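Local coordinates for copper-transporting ATPase (Sulfolobus solfataricus, PDB 2YJ4), which probably couples ATP hydrolysis to copper transport across the cell membrane, the chain here being its cytosolic phosphorylation and nucleotide-binding domains, at residues 160-165 against 179-184; 153-158 against 173-178; 32-37 against 201-206; 45-50 against 130-135. The protein carries 1 engineered substitution. One frame throughout, in Å; residues are numbered along the deposited sequence.

Contact 1. Residues 160-165 against 179-184; sequences GDKEDK and YSNLSP. With PO4 (phosphate ion), chain D.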
loop_
_atom_site.group_PDB
_atom_site.type_symbol
_atom_site.label_atom_id
_atom_site.label_comp_id
_atom_site.label_asym_id
_atom_site.label_seq_id
_atom_site.Cartn_x
_atom_site.Cartn_y
_atom_site.Cartn_z
ATOM N N GLY A 160 1.225 2.147 -7.512
ATOM C CA GLY A 160 1.744 1.215 -8.496
ATOM C C GLY A 160 0.803 0.033 -8.610
ATOM O O GLY A 160 1.137 -0.992 -9.209
ATOM N N ASP A 161 -0.384 0.184 -8.026
ATOM C CA ASP A 161 -1.360 -0.896 -7.974
ATOM C C ASP A 161 -2.226 -0.845 -9.201
ATOM O O ASP A 161 -2.279 0.170 -9.883
ATOM C CB ASP A 161 -2.237 -0.776 -6.728
ATOM C CG ASP A 161 -2.197 -2.021 -5.863
ATOM O OD1 ASP A 161 -1.087 -2.550 -5.639
ATOM O OD2 ASP A 161 -3.274 -2.466 -5.412
ATOM N N LYS A 162 -2.921 -1.939 -9.473
ATOM C CA LYS A 162 -3.655 -2.070 -10.726
ATOM C C LYS A 162 -4.931 -1.247 -10.767
ATOM O O LYS A 162 -5.597 -1.055 -9.751
ATOM C CB LYS A 162 -3.946 -3.539 -11.022
ATOM C CG LYS A 162 -2.682 -4.379 -11.058
ATOM C CD LYS A 162 -1.649 -3.745 -11.979
ATOM C CE LYS A 162 -0.277 -4.349 -11.754
ATOM N NZ LYS A 162 -0.326 -5.840 -11.793
ATOM N N GLU A 163 -5.251 -0.771 -11.964
ATOM C CA GLU A 163 -6.396 0.100 -12.215
ATOM C C GLU A 163 -7.706 -0.364 -11.572
ATOM O O GLU A 163 -8.624 0.439 -11.367
ATOM C CB GLU A 163 -6.587 0.246 -13.727
ATOM C CG GLU A 163 -7.963 0.719 -14.152
ATOM C CD GLU A 163 -8.067 2.229 -14.244
ATOM O OE1 GLU A 163 -7.252 2.929 -13.596
ATOM O OE2 GLU A 163 -8.964 2.712 -14.975
ATOM N N ASP A 164 -7.800 -1.658 -11.272
ATOM C CA ASP A 164 -9.004 -2.213 -10.661
ATOM C C ASP A 164 -9.009 -1.942 -9.155
ATOM O O ASP A 164 -10.012 -1.507 -8.586
ATOM C CB ASP A 164 -9.110 -3.717 -10.946
ATOM N N LYS A 165 -7.877 -2.199 -8.512
ATOM C CA LYS A 165 -7.741 -1.942 -7.086
ATOM C C LYS A 165 -7.855 -0.444 -6.776
ATOM O O LYS A 165 -8.466 -0.049 -5.789
ATOM C CB LYS A 165 -6.413 -2.503 -6.580
ATOM C CG LYS A 165 -5.938 -3.729 -7.370
ATOM C CD LYS A 165 -5.461 -4.861 -6.458
ATOM C CE LYS A 165 -6.642 -5.522 -5.763
ATOM N NZ LYS A 165 -6.573 -7.017 -5.801
ATOM N N TYR A 179 -4.540 7.734 -10.277
ATOM C CA TYR A 179 -3.676 7.154 -11.296
ATOM C C TYR A 179 -3.112 5.827 -10.793
ATOM O O TYR A 179 -2.556 5.768 -9.697
ATOM C CB TYR A 179 -2.528 8.107 -11.607
ATOM C CG TYR A 179 -2.959 9.408 -12.240
ATOM C CD1 TYR A 179 -3.818 9.424 -13.329
ATOM C CD2 TYR A 179 -2.512 10.625 -11.742
ATOM C CE1 TYR A 179 -4.217 10.624 -13.911
ATOM C CE2 TYR A 179 -2.901 11.822 -12.316
ATOM C CZ TYR A 179 -3.751 11.816 -13.396
ATOM O OH TYR A 179 -4.145 13.005 -13.960
ATOM N N SER A 180 -3.246 4.774 -11.598
ATOM C CA SER A 180 -2.835 3.424 -11.208
ATOM C C SER A 180 -1.693 2.894 -12.059
ATOM O O SER A 180 -1.377 3.465 -13.097
ATOM C CB SER A 180 -4.018 2.465 -11.316
ATOM O OG SER A 180 -4.500 2.403 -12.646
ATOM N N ASN A 181 -1.089 1.791 -11.619
ATOM C CA ASN A 181 0.022 1.152 -12.335
ATOM C C ASN A 181 1.220 2.074 -12.533
ATOM O O ASN A 181 1.836 2.107 -13.608
ATOM C CB ASN A 181 -0.434 0.592 -13.688
ATOM C CG ASN A 181 0.577 -0.381 -14.283
ATOM O OD1 ASN A 181 1.379 -0.975 -13.556
ATOM N ND2 ASN A 181 0.547 -0.547 -15.607
ATOM N N LEU A 182 1.555 2.802 -11.475
ATOM C CA LEU A 182 2.573 3.831 -11.530
ATOM C C LEU A 182 3.856 3.366 -10.856
ATOM O O LEU A 182 3.828 2.804 -9.763
ATOM C CB LEU A 182 2.063 5.080 -10.814
ATOM C CG LEU A 182 1.567 6.312 -11.570
ATOM C CD1 LEU A 182 0.689 5.982 -12.764
ATOM C CD2 LEU A 182 0.819 7.212 -10.592
ATOM N N SER A 183 4.983 3.617 -11.502
ATOM C CA SER A 183 6.278 3.324 -10.928
ATOM C C SER A 183 6.750 4.596 -10.267
ATOM O O SER A 183 6.188 5.677 -10.500
ATOM C CB SER A 183 7.262 2.970 -12.036
ATOM O OG SER A 183 7.357 4.045 -12.959
ATOM N N PRO A 184 7.799 4.493 -9.451
ATOM C CA PRO A 184 8.256 5.714 -8.785
ATOM C C PRO A 184 8.531 6.780 -9.834
ATOM O O PRO A 184 8.111 7.921 -9.673
ATOM C CB PRO A 184 9.551 5.272 -8.098
ATOM C CG PRO A 184 9.332 3.810 -7.840
ATOM C CD PRO A 184 8.574 3.309 -9.049
HETATM P P PO4 D . 1.882 2.494 -3.759
HETATM O O1 PO4 D . 0.371 2.412 -3.833
HETATM O O2 PO4 D . 2.432 3.038 -5.061
HETATM O O3 PO4 D . 2.260 3.391 -2.608
HETATM O O4 PO4 D . 2.496 1.108 -3.593
#
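D161 and N181, with S180 beside them, form the tight part of this contact, at the start of helix 163-173. N181 N donates to D161 O over 2.7 Å, with the donor tilted 30° from the carbonyl plane, and S180 CB packs against the same oxygen at 3.2 Å. S180 OG occupies the position between its own backbone N and carbonyl carbon (chi1 61°), which aims it at the first helical turn, where it donates to E163 OE1 at 3.0 Å. The carboxylate is met on its anti side, 20° out of its plane, and the bend of the E163 chain at chi2 brings OE1 back to the serine. With an alanine here the hydroxyl is gone, and the E163 carboxylate would probably lose this donor and be freer to swing. G160 is equally close-set: its CA lies 2.9 Å from L182 O, and a CB on this residue would collide with that oxygen. The turn belongs to the phosphorylation domain of a P-type ATPase, a haloacid dehalogenase fold in which G160 and D161 follow strand 154-158 and line the ATP site. G160 N donates to phosphate O2 at 2.9 Å, and the D161 carboxylate forms a salt bridge with K35. The outer side is much looser. There the exposed side chains of K162 and N181 cross obliquely, and their nearest atoms, K162 CE and N181 OD1, are 4.2 Å apart.

Contact 2. Residues 153-158 against 173-178; sequences LKIIIL and LNIQEY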
loop_
_atom_site.group_PDB
_atom_site.type_symbol
_atom_site.label_atom_id
_atom_site.label_comp_id
_atom_site.label_asym_id
_atom_site.label_seq_id
_atom_site.Cartn_x
_atom_site.Cartn_y
_atom_site.Cartn_z
ATOM N N LEU A 153 -9.060 22.300 -1.741
ATOM C CA LEU A 153 -8.000 21.324 -1.941
ATOM C C LEU A 153 -8.351 20.261 -2.972
ATOM O O LEU A 153 -9.380 19.592 -2.884
ATOM C CB LEU A 153 -7.569 20.704 -0.614
ATOM C CG LEU A 153 -6.807 21.672 0.291
ATOM C CD1 LEU A 153 -6.315 20.992 1.540
ATOM C CD2 LEU A 153 -5.640 22.253 -0.461
ATOM N N LYS A 154 -7.483 20.148 -3.970
ATOM C CA LYS A 154 -7.533 19.057 -4.938
ATOM C C LYS A 154 -6.861 17.825 -4.337
ATOM O O LYS A 154 -5.783 17.897 -3.727
ATOM C CB LYS A 154 -6.835 19.456 -6.243
ATOM C CG LYS A 154 -6.600 18.303 -7.203
ATOM C CD LYS A 154 -5.777 18.764 -8.399
ATOM C CE LYS A 154 -4.726 19.782 -7.956
ATOM N NZ LYS A 154 -4.035 20.445 -9.092
ATOM N N ILE A 155 -7.512 16.688 -4.493
ATOM C CA ILE A 155 -7.001 15.472 -3.900
ATOM C C ILE A 155 -6.717 14.500 -5.009
ATOM O O ILE A 155 -7.575 14.262 -5.846
ATOM C CB ILE A 155 -8.010 14.849 -2.937
ATOM C CG1 ILE A 155 -8.277 15.804 -1.776
ATOM C CG2 ILE A 155 -7.497 13.510 -2.448
ATOM C CD1 ILE A 155 -9.118 15.206 -0.691
ATOM N N ILE A 156 -5.505 13.957 -5.016
ATOM C CA ILE A 156 -5.106 12.986 -6.012
ATOM C C ILE A 156 -4.634 11.717 -5.316
ATOM O O ILE A 156 -3.950 11.777 -4.284
ATOM C CB ILE A 156 -3.959 13.542 -6.907
ATOM C CG1 ILE A 156 -4.381 14.866 -7.564
ATOM C CG2 ILE A 156 -3.533 12.505 -7.945
ATOM C CD1 ILE A 156 -3.281 15.549 -8.363
ATOM N N ILE A 157 -4.995 10.566 -5.868
ATOM C CA ILE A 157 -4.435 9.313 -5.390
ATOM C C ILE A 157 -3.521 8.682 -6.440
ATOM O O ILE A 157 -3.873 8.613 -7.608
ATOM C CB ILE A 157 -5.509 8.318 -5.010
ATOM C CG1 ILE A 157 -6.404 8.919 -3.917
ATOM C CG2 ILE A 157 -4.856 7.008 -4.549
ATOM C CD1 ILE A 157 -7.575 8.040 -3.510
ATOM N N LEU A 158 -2.344 8.245 -5.993
ATOM C CA LEU A 158 -1.366 7.526 -6.808
ATOM C C LEU A 158 -1.047 6.140 -6.234
ATOM O O LEU A 158 -0.974 5.971 -5.018
ATOM C CB LEU A 158 -0.062 8.316 -6.843
ATOM C CG LEU A 158 -0.108 9.750 -7.337
ATOM C CD1 LEU A 158 1.290 10.334 -7.294
ATOM C CD2 LEU A 158 -0.700 9.798 -8.733
ATOM N N LEU A 173 -13.854 6.440 -1.580
ATOM C CA LEU A 173 -13.639 7.646 -0.783
ATOM C C LEU A 173 -14.122 8.877 -1.537
ATOM O O LEU A 173 -13.983 10.007 -1.072
ATOM C CB LEU A 173 -12.162 7.788 -0.436
ATOM C CG LEU A 173 -11.581 6.628 0.369
ATOM C CD1 LEU A 173 -10.064 6.692 0.390
ATOM C CD2 LEU A 173 -12.142 6.652 1.775
ATOM N N ASN A 174 -14.700 8.629 -2.705
ATOM C CA ASN A 174 -15.168 9.674 -3.604
ATOM C C ASN A 174 -14.080 10.649 -4.031
ATOM O O ASN A 174 -14.192 11.866 -3.832
ATOM C CB ASN A 174 -16.375 10.424 -3.041
ATOM C CG ASN A 174 -17.131 11.181 -4.120
ATOM O OD1 ASN A 174 -17.854 10.582 -4.919
ATOM N ND2 ASN A 174 -16.956 12.497 -4.158
ATOM N N ILE A 175 -13.028 10.097 -4.627
ATOM C CA ILE A 175 -12.006 10.906 -5.266
ATOM C C ILE A 175 -12.088 10.686 -6.770
ATOM O O ILE A 175 -12.029 9.552 -7.239
ATOM C CB ILE A 175 -10.604 10.536 -4.766
ATOM C CG1 ILE A 175 -10.545 10.618 -3.233
ATOM C CG2 ILE A 175 -9.536 11.412 -5.460
ATOM C CD1 ILE A 175 -10.880 11.995 -2.661
ATOM N N GLN A 176 -12.249 11.766 -7.523
ATOM C CA GLN A 176 -12.393 11.641 -8.964
ATOM C C GLN A 176 -11.048 11.369 -9.604
ATOM O O GLN A 176 -10.952 10.591 -10.551
ATOM C CB GLN A 176 -13.005 12.910 -9.558
ATOM N N GLU A 177 -10.005 12.008 -9.076
ATOM C CA GLU A 177 -8.696 11.993 -9.722
ATOM C C GLU A 177 -7.678 11.044 -9.086
ATOM O O GLU A 177 -7.200 11.271 -7.968
ATOM C CB GLU A 177 -8.127 13.403 -9.792
ATOM C CG GLU A 177 -6.982 13.524 -10.772
ATOM C CD GLU A 177 -6.817 14.931 -11.301
ATOM O OE1 GLU A 177 -7.352 15.878 -10.668
ATOM O OE2 GLU A 177 -6.157 15.081 -12.356
ATOM N N TYR A 178 -7.349 9.987 -9.821
ATOM C CA TYR A 178 -6.411 8.971 -9.366
ATOM C C TYR A 178 -5.648 8.417 -10.555
ATOM O O TYR A 178 -6.064 8.597 -11.694
ATOM C CB TYR A 178 -7.157 7.829 -8.686
ATOM C CG TYR A 178 -7.963 6.986 -9.640
ATOM C CD1 TYR A 178 -7.381 5.916 -10.307
ATOM C CD2 TYR A 178 -9.304 7.263 -9.882
ATOM C CE1 TYR A 178 -8.104 5.142 -11.183
ATOM C CE2 TYR A 178 -10.040 6.497 -10.758
ATOM C CZ TYR A 178 -9.435 5.433 -11.408
ATOM O OH TYR A 178 -10.156 4.655 -12.290
#
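Y178 meets I157 through its CB, 4.1 Å from I157 CB, while its phenol ring turns off to pack against V166, K167 and S170 of helix 163-173. The ring thus puts neither face nor edge on strand 154-158. The flat group that does engage the strand is the peptide after E177: I157 N donates to E177 O at 3.1 Å in the carbonyl plane, and I156 CA-H approaches the same oxygen. Carboxylate oxygen E177 OE1 comes to 4.0 Å from K154 CD, but the lysine NZ stays beyond contact distance of it. The arrangement is a beta-alpha-beta crossover of the haloacid dehalogenase fold, in which helix 163-173 leads from strand 154-158 to its parallel neighbour 178-179 at the sheet border. N174, with positive phi, is the C-prime residue of a Schellman motif that ends the helix and turns the chain back to the sheet. I175 then packs between the returning loop and the strand. Its CD1 touches I155 CG2 at 3.7 Å, its CG1 meets I157 CD1 at 3.9 Å, and its CG2, anti to the backbone N, sits 3.5 Å from I155 O; it crosses both isoleucines at about a right angle. With an alanine here both branches beyond CB are gone, which would probably open a gap beside I155 and I157. The same I155 side chain also packs on K147 and L148 of helix 142-149.

Contact 3. Residues 32-37 against 201-206; sequences IFNKTG and VLMIGD. Engineered in segment 32-37: N34 (natural residue Asp). With PO4 (phosphate ion), chain D.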
loop_
_atom_site.group_PDB
_atom_site.type_symbol
_atom_site.label_atom_id
_atom_site.label_comp_id
_atom_site.label_asym_id
_atom_site.label_seq_id
_atom_site.Cartn_x
_atom_site.Cartn_y
_atom_site.Cartn_z
ATOM N N ILE A 32 -1.715 14.787 -2.325
ATOM C CA ILE A 32 -1.627 13.513 -3.038
ATOM C C ILE A 32 -1.419 12.335 -2.101
ATOM O O ILE A 32 -0.493 12.338 -1.299
ATOM C CB ILE A 32 -0.496 13.498 -4.051
ATOM C CG1 ILE A 32 -0.681 14.620 -5.083
ATOM C CG2 ILE A 32 -0.467 12.151 -4.745
ATOM C CD1 ILE A 32 0.535 14.804 -6.024
ATOM N N PHE A 33 -2.291 11.341 -2.184
ATOM C CA PHE A 33 -2.105 10.142 -1.389
ATOM C C PHE A 33 -1.539 9.029 -2.224
ATOM O O PHE A 33 -2.126 8.673 -3.240
ATOM C CB PHE A 33 -3.427 9.660 -0.825
ATOM C CG PHE A 33 -3.984 10.544 0.241
ATOM C CD1 PHE A 33 -3.622 10.362 1.567
ATOM C CD2 PHE A 33 -4.870 11.555 -0.077
ATOM C CE1 PHE A 33 -4.141 11.167 2.561
ATOM C CE2 PHE A 33 -5.396 12.369 0.912
ATOM C CZ PHE A 33 -5.032 12.173 2.235
ATOM N N ASN A 34 -0.403 8.482 -1.807
ATOM C CA ASN A 34 -0.021 7.152 -2.259
ATOM C C ASN A 34 -0.955 6.149 -1.608
ATOM O O ASN A 34 -1.259 6.261 -0.422
ATOM C CB ASN A 34 1.423 6.837 -1.899
ATOM C CG ASN A 34 2.400 7.673 -2.683
ATOM O OD1 ASN A 34 2.637 7.419 -3.870
ATOM N ND2 ASN A 34 2.979 8.691 -2.026
ATOM N N LYS A 35 -1.427 5.178 -2.377
ATOM C CA LYS A 35 -2.416 4.241 -1.874
ATOM C C LYS A 35 -1.873 3.347 -0.756
ATOM O O LYS A 35 -2.227 3.520 0.413
ATOM C CB LYS A 35 -2.984 3.376 -3.004
ATOM C CG LYS A 35 -4.274 2.654 -2.617
ATOM C CD LYS A 35 -4.600 1.419 -3.449
ATOM C CE LYS A 35 -3.756 0.234 -3.027
ATOM N NZ LYS A 35 -4.477 -1.059 -3.208
ATOM N N THR A 36 -1.012 2.402 -1.127
ATOM C CA THR A 36 -0.632 1.282 -0.257
ATOM C C THR A 36 -0.025 1.695 1.075
ATOM O O THR A 36 1.019 2.330 1.117
ATOM C CB THR A 36 0.368 0.329 -0.962
ATOM O OG1 THR A 36 -0.111 0.016 -2.273
ATOM C CG2 THR A 36 0.516 -0.959 -0.181
ATOM N N GLY A 37 -0.664 1.306 2.169
ATOM C CA GLY A 37 -0.128 1.595 3.486
ATOM C C GLY A 37 -0.407 3.015 3.938
ATOM O O GLY A 37 -0.022 3.416 5.037
ATOM N N VAL A 201 2.289 20.970 -3.474
ATOM C CA VAL A 201 1.853 19.614 -3.239
ATOM C C VAL A 201 2.279 19.080 -1.880
ATOM O O VAL A 201 3.460 19.151 -1.499
ATOM C CB VAL A 201 2.383 18.694 -4.350
ATOM C CG1 VAL A 201 2.055 17.223 -4.034
ATOM C CG2 VAL A 201 1.812 19.129 -5.700
ATOM N N LEU A 202 1.301 18.565 -1.144
ATOM C CA LEU A 202 1.576 17.819 0.080
ATOM C C LEU A 202 1.263 16.366 -0.220
ATOM O O LEU A 202 0.198 16.059 -0.761
ATOM C CB LEU A 202 0.726 18.318 1.253
ATOM C CG LEU A 202 1.053 17.654 2.602
ATOM C CD1 LEU A 202 0.759 18.579 3.759
ATOM C CD2 LEU A 202 0.326 16.331 2.773
ATOM N N MET A 203 2.198 15.476 0.094
ATOM C CA MET A 203 2.017 14.064 -0.226
ATOM C C MET A 203 2.227 13.205 0.986
ATOM O O MET A 203 3.156 13.414 1.766
ATOM C CB MET A 203 2.957 13.587 -1.345
ATOM C CG MET A 203 3.071 12.042 -1.468
ATOM S SD MET A 203 4.114 11.550 -2.870
ATOM C CE MET A 203 3.748 12.949 -3.919
ATOM N N ILE A 204 1.347 12.231 1.135
ATOM C CA ILE A 204 1.516 11.236 2.164
ATOM C C ILE A 204 1.918 9.923 1.493
ATOM O O ILE A 204 1.299 9.504 0.517
ATOM C CB ILE A 204 0.246 11.076 3.017
ATOM C CG1 ILE A 204 -0.186 12.431 3.570
ATOM C CG2 ILE A 204 0.501 10.125 4.169
ATOM C CD1 ILE A 204 -1.337 13.071 2.835
ATOM N N GLY A 205 2.967 9.302 2.014
ATOM C CA GLY A 205 3.468 8.055 1.472
ATOM C C GLY A 205 3.876 7.067 2.547
ATOM O O GLY A 205 3.763 7.345 3.743
ATOM N N ASP A 206 4.385 5.921 2.106
ATOM C CA ASP A 206 4.653 4.783 2.975
ATOM C C ASP A 206 5.297 3.670 2.169
ATOM O O ASP A 206 4.631 3.004 1.364
ATOM C CB ASP A 206 3.343 4.247 3.552
ATOM C CG ASP A 206 3.533 2.974 4.359
ATOM O OD1 ASP A 206 3.796 1.917 3.739
ATOM O OD2 ASP A 206 3.409 3.029 5.612
HETATM P P PO4 D . 1.882 2.494 -3.759
HETATM O O1 PO4 D . 0.371 2.412 -3.833
HETATM O O2 PO4 D . 2.432 3.038 -5.061
HETATM O O3 PO4 D . 2.260 3.391 -2.608
HETATM O O4 PO4 D . 2.496 1.108 -3.593
#
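N34 stands at the end of strand 30-34 and reaches across to M203 and I204 on strand 201-205, its parallel neighbour in the central sheet of the haloacid dehalogenase fold. It is an engineered residue: the natural aspartate opens the DKTGT motif, whose aspartate is phosphorylated in P-type ATPases. The N34 CB lies 3.6 Å from both I204 O and phosphate O3. With CG anti to the carbonyl carbon (chi1 -69°), the amide folds over the neighbouring strand. ND2 donates to I204 O at 3.2 Å from above the carbonyl plane, and weakly to M203 SD, while OD1 receives a weak bond from K187 NZ. The carbonyl of I204 is thus gripped twice, since N34 N also donates to it at 3.1 Å. Further back, I32 N bonds to L202 O and I204 N to I32 O, completing the parallel ladder. On the face carrying I32 and M203, I32 CD1 packs on V201 CG1 at 3.5 Å. On the face carrying F33 and I204, the two side chains run side by side, and I204 CD1 comes 3.4 Å from F33 CE1 at an oblique approach to the ring. After the strand the chain turns into the anion site: T36 N points almost straight at phosphate O1 (3.0 Å, 174° at the hydrogen), and T36 OG1 holds that same oxygen at 2.9 Å.

Contact 4. Residues 45-50 against 130-135; sequences IVTQFI and SFNISD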
loop_
_atom_site.group_PDB
_atom_site.type_symbol
_atom_site.label_atom_id
_atom_site.label_comp_id
_atom_site.label_asym_id
_atom_site.label_seq_id
_atom_site.Cartn_x
_atom_site.Cartn_y
_atom_site.Cartn_z
ATOM N N ILE A 45 -4.435 -9.491 2.014
ATOM C CA ILE A 45 -5.325 -10.570 2.403
ATOM C C ILE A 45 -5.835 -11.294 1.157
ATOM O O ILE A 45 -5.812 -10.746 0.050
ATOM C CB ILE A 45 -6.564 -10.038 3.160
ATOM C CG1 ILE A 45 -7.334 -9.041 2.284
ATOM C CG2 ILE A 45 -6.175 -9.387 4.504
ATOM C CD1 ILE A 45 -8.837 -8.950 2.609
ATOM N N VAL A 46 -6.296 -12.528 1.343
ATOM C CA VAL A 46 -7.024 -13.226 0.301
ATOM C C VAL A 46 -8.459 -12.717 0.285
ATOM O O VAL A 46 -9.172 -12.817 1.291
ATOM C CB VAL A 46 -7.015 -14.741 0.528
ATOM C CG1 VAL A 46 -7.906 -15.433 -0.493
ATOM C CG2 VAL A 46 -5.590 -15.272 0.443
ATOM N N THR A 47 -8.869 -12.138 -0.841
ATOM C CA THR A 47 -10.242 -11.663 -0.985
ATOM C C THR A 47 -11.024 -12.774 -1.650
ATOM O O THR A 47 -12.223 -12.939 -1.427
ATOM C CB THR A 47 -10.352 -10.373 -1.846
ATOM O OG1 THR A 47 -10.245 -10.705 -3.228
ATOM C CG2 THR A 47 -9.257 -9.380 -1.513
ATOM N N GLN A 48 -10.331 -13.555 -2.468
ATOM C CA GLN A 48 -10.974 -14.691 -3.090
ATOM C C GLN A 48 -10.030 -15.813 -3.512
ATOM O O GLN A 48 -8.930 -15.578 -4.033
ATOM C CB GLN A 48 -11.833 -14.242 -4.272
ATOM C CG GLN A 48 -12.437 -15.403 -5.021
ATOM C CD GLN A 48 -13.858 -15.131 -5.424
ATOM O OE1 GLN A 48 -14.767 -15.157 -4.587
ATOM N NE2 GLN A 48 -14.066 -14.854 -6.713
ATOM N N PHE A 49 -10.489 -17.033 -3.273
ATOM C CA PHE A 49 -9.823 -18.226 -3.750
ATOM C C PHE A 49 -10.750 -18.917 -4.723
ATOM O O PHE A 49 -11.923 -19.132 -4.417
ATOM C CB PHE A 49 -9.541 -19.187 -2.600
ATOM C CG PHE A 49 -9.008 -20.514 -3.050
ATOM C CD1 PHE A 49 -7.743 -20.612 -3.619
ATOM C CD2 PHE A 49 -9.763 -21.657 -2.922
ATOM C CE1 PHE A 49 -7.249 -21.835 -4.041
ATOM C CE2 PHE A 49 -9.272 -22.884 -3.344
ATOM C CZ PHE A 49 -8.007 -22.969 -3.903
ATOM N N ILE A 50 -10.228 -19.260 -5.893
ATOM C CA ILE A 50 -10.975 -20.067 -6.848
ATOM C C ILE A 50 -10.287 -21.394 -7.074
ATOM O O ILE A 50 -9.177 -21.428 -7.576
ATOM C CB ILE A 50 -11.037 -19.405 -8.206
ATOM C CG1 ILE A 50 -11.709 -18.031 -8.105
ATOM C CG2 ILE A 50 -11.779 -20.318 -9.158
ATOM C CD1 ILE A 50 -11.695 -17.230 -9.404
ATOM N N SER A 130 -6.607 -20.150 -8.216
ATOM C CA SER A 130 -5.972 -18.841 -8.061
ATOM C C SER A 130 -6.513 -18.033 -6.907
ATOM O O SER A 130 -7.627 -18.245 -6.429
ATOM C CB SER A 130 -6.088 -18.012 -9.333
ATOM O OG SER A 130 -7.443 -17.882 -9.692
ATOM N N PHE A 131 -5.687 -17.088 -6.484
ATOM C CA PHE A 131 -6.022 -16.175 -5.420
ATOM C C PHE A 131 -6.126 -14.766 -5.944
ATOM O O PHE A 131 -5.301 -14.306 -6.738
ATOM C CB PHE A 131 -4.941 -16.215 -4.350
ATOM C CG PHE A 131 -4.863 -17.511 -3.639
ATOM C CD1 PHE A 131 -4.139 -18.557 -4.174
ATOM C CD2 PHE A 131 -5.518 -17.690 -2.427
ATOM C CE1 PHE A 131 -4.069 -19.773 -3.511
ATOM C CE2 PHE A 131 -5.456 -18.901 -1.761
ATOM C CZ PHE A 131 -4.729 -19.948 -2.305
ATOM N N ASN A 132 -7.153 -14.077 -5.485
ATOM C CA ASN A 132 -7.203 -12.641 -5.655
ATOM C C ASN A 132 -6.750 -12.062 -4.329
ATOM O O ASN A 132 -7.382 -12.293 -3.300
ATOM C CB ASN A 132 -8.618 -12.170 -6.023
ATOM C CG ASN A 132 -8.684 -10.680 -6.284
ATOM O OD1 ASN A 132 -9.241 -9.931 -5.491
ATOM N ND2 ASN A 132 -8.096 -10.242 -7.392
ATOM N N ILE A 133 -5.630 -11.356 -4.323
ATOM C CA ILE A 133 -5.197 -10.775 -3.069
ATOM C C ILE A 133 -5.236 -9.251 -3.133
ATOM O O ILE A 133 -4.936 -8.642 -4.158
ATOM C CB ILE A 133 -3.815 -11.336 -2.569
ATOM C CG1 ILE A 133 -2.668 -10.401 -2.927
ATOM C CG2 ILE A 133 -3.556 -12.768 -3.052
ATOM C CD1 ILE A 133 -2.453 -9.348 -1.892
ATOM N N SER A 134 -5.633 -8.631 -2.035
ATOM C CA SER A 134 -5.657 -7.187 -1.998
ATOM C C SER A 134 -5.481 -6.649 -0.582
ATOM O O SER A 134 -5.173 -7.392 0.359
ATOM C CB SER A 134 -6.953 -6.659 -2.620
ATOM O OG SER A 134 -8.040 -6.771 -1.719
ATOM N N ASP A 135 -5.693 -5.347 -0.444
ATOM C CA ASP A 135 -5.369 -4.647 0.780
ATOM C C ASP A 135 -6.597 -4.389 1.630
ATOM O O ASP A 135 -7.721 -4.571 1.170
ATOM C CB ASP A 135 -4.688 -3.331 0.440
ATOM C CG ASP A 135 -3.320 -3.230 1.047
ATOM O OD1 ASP A 135 -3.048 -4.018 1.979
ATOM O OD2 ASP A 135 -2.520 -2.381 0.592
#
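F49 and F131 sit opposite each other as a non-hydrogen-bonded pair, their rings meeting obliquely with planes at 44°, in an antiparallel strand pair at the border of the nucleotide-binding domain sheet, interrupted by a classic beta bulge. F49 CD1 sits over one face of the F131 ring, toward its rim, 3.4 Å from CZ. At the edge of F131, V46 CG1 lies in the ring plane, 3.8 Å from CD2. The F131 ring gets there with CG anti to its carbonyl carbon (chi1 -66°). At the bulge T47 and Q48 both face N132, and the carbonyl of N132 is heavily used: T47 N donates at 2.9 Å nearly along the C=O axis, T47 OG1 comes from well above the carbonyl plane at 3.3 Å, and Q48 N adds a weak bond. Around the bulge, N132 N donates a hydrogen bond to Q48 O at 2.7 Å, S130 and I50 exchange bonds at one end, and I45 and S134 do so at the other. In the next shell, Y77 from helix 69-81 touches V46, F49 and F131, and L56 from helix 53-63 packs against both phenylalanines, so that this face is clamped against helices while that of I45, Q48, S130 and N132 is more exposed. Where strand 126-134 runs out toward the phosphorylation domain, D135 OD2 makes a weak hydrogen bond with T40 OG1.

In the fold
Contacts 2 and 3 belong to one sheet of the phosphorylation domain, their centres 11 Å apart, with strand 30-34 hydrogen-bonded to 154-158: I156 O lies 2.7 Å from F33 N. Contact 1 carries the loop at the end of strand 154-158, and shares the phosphate with contact 3; K187 NZ also holds that ion. The salt bridge from D161 joins contacts 1 and 3. Contact 4 lies in the nucleotide-binding domain, its centre about 18 Å from that of contact 1, yet K165 NZ of contact 1 reaches I133 O at 2.8 Å; toward contact 3, D135 OD2 comes 3.4 Å from T36 CG2. A bound AMP sits about 7 Å from the side chains of K162 and I133.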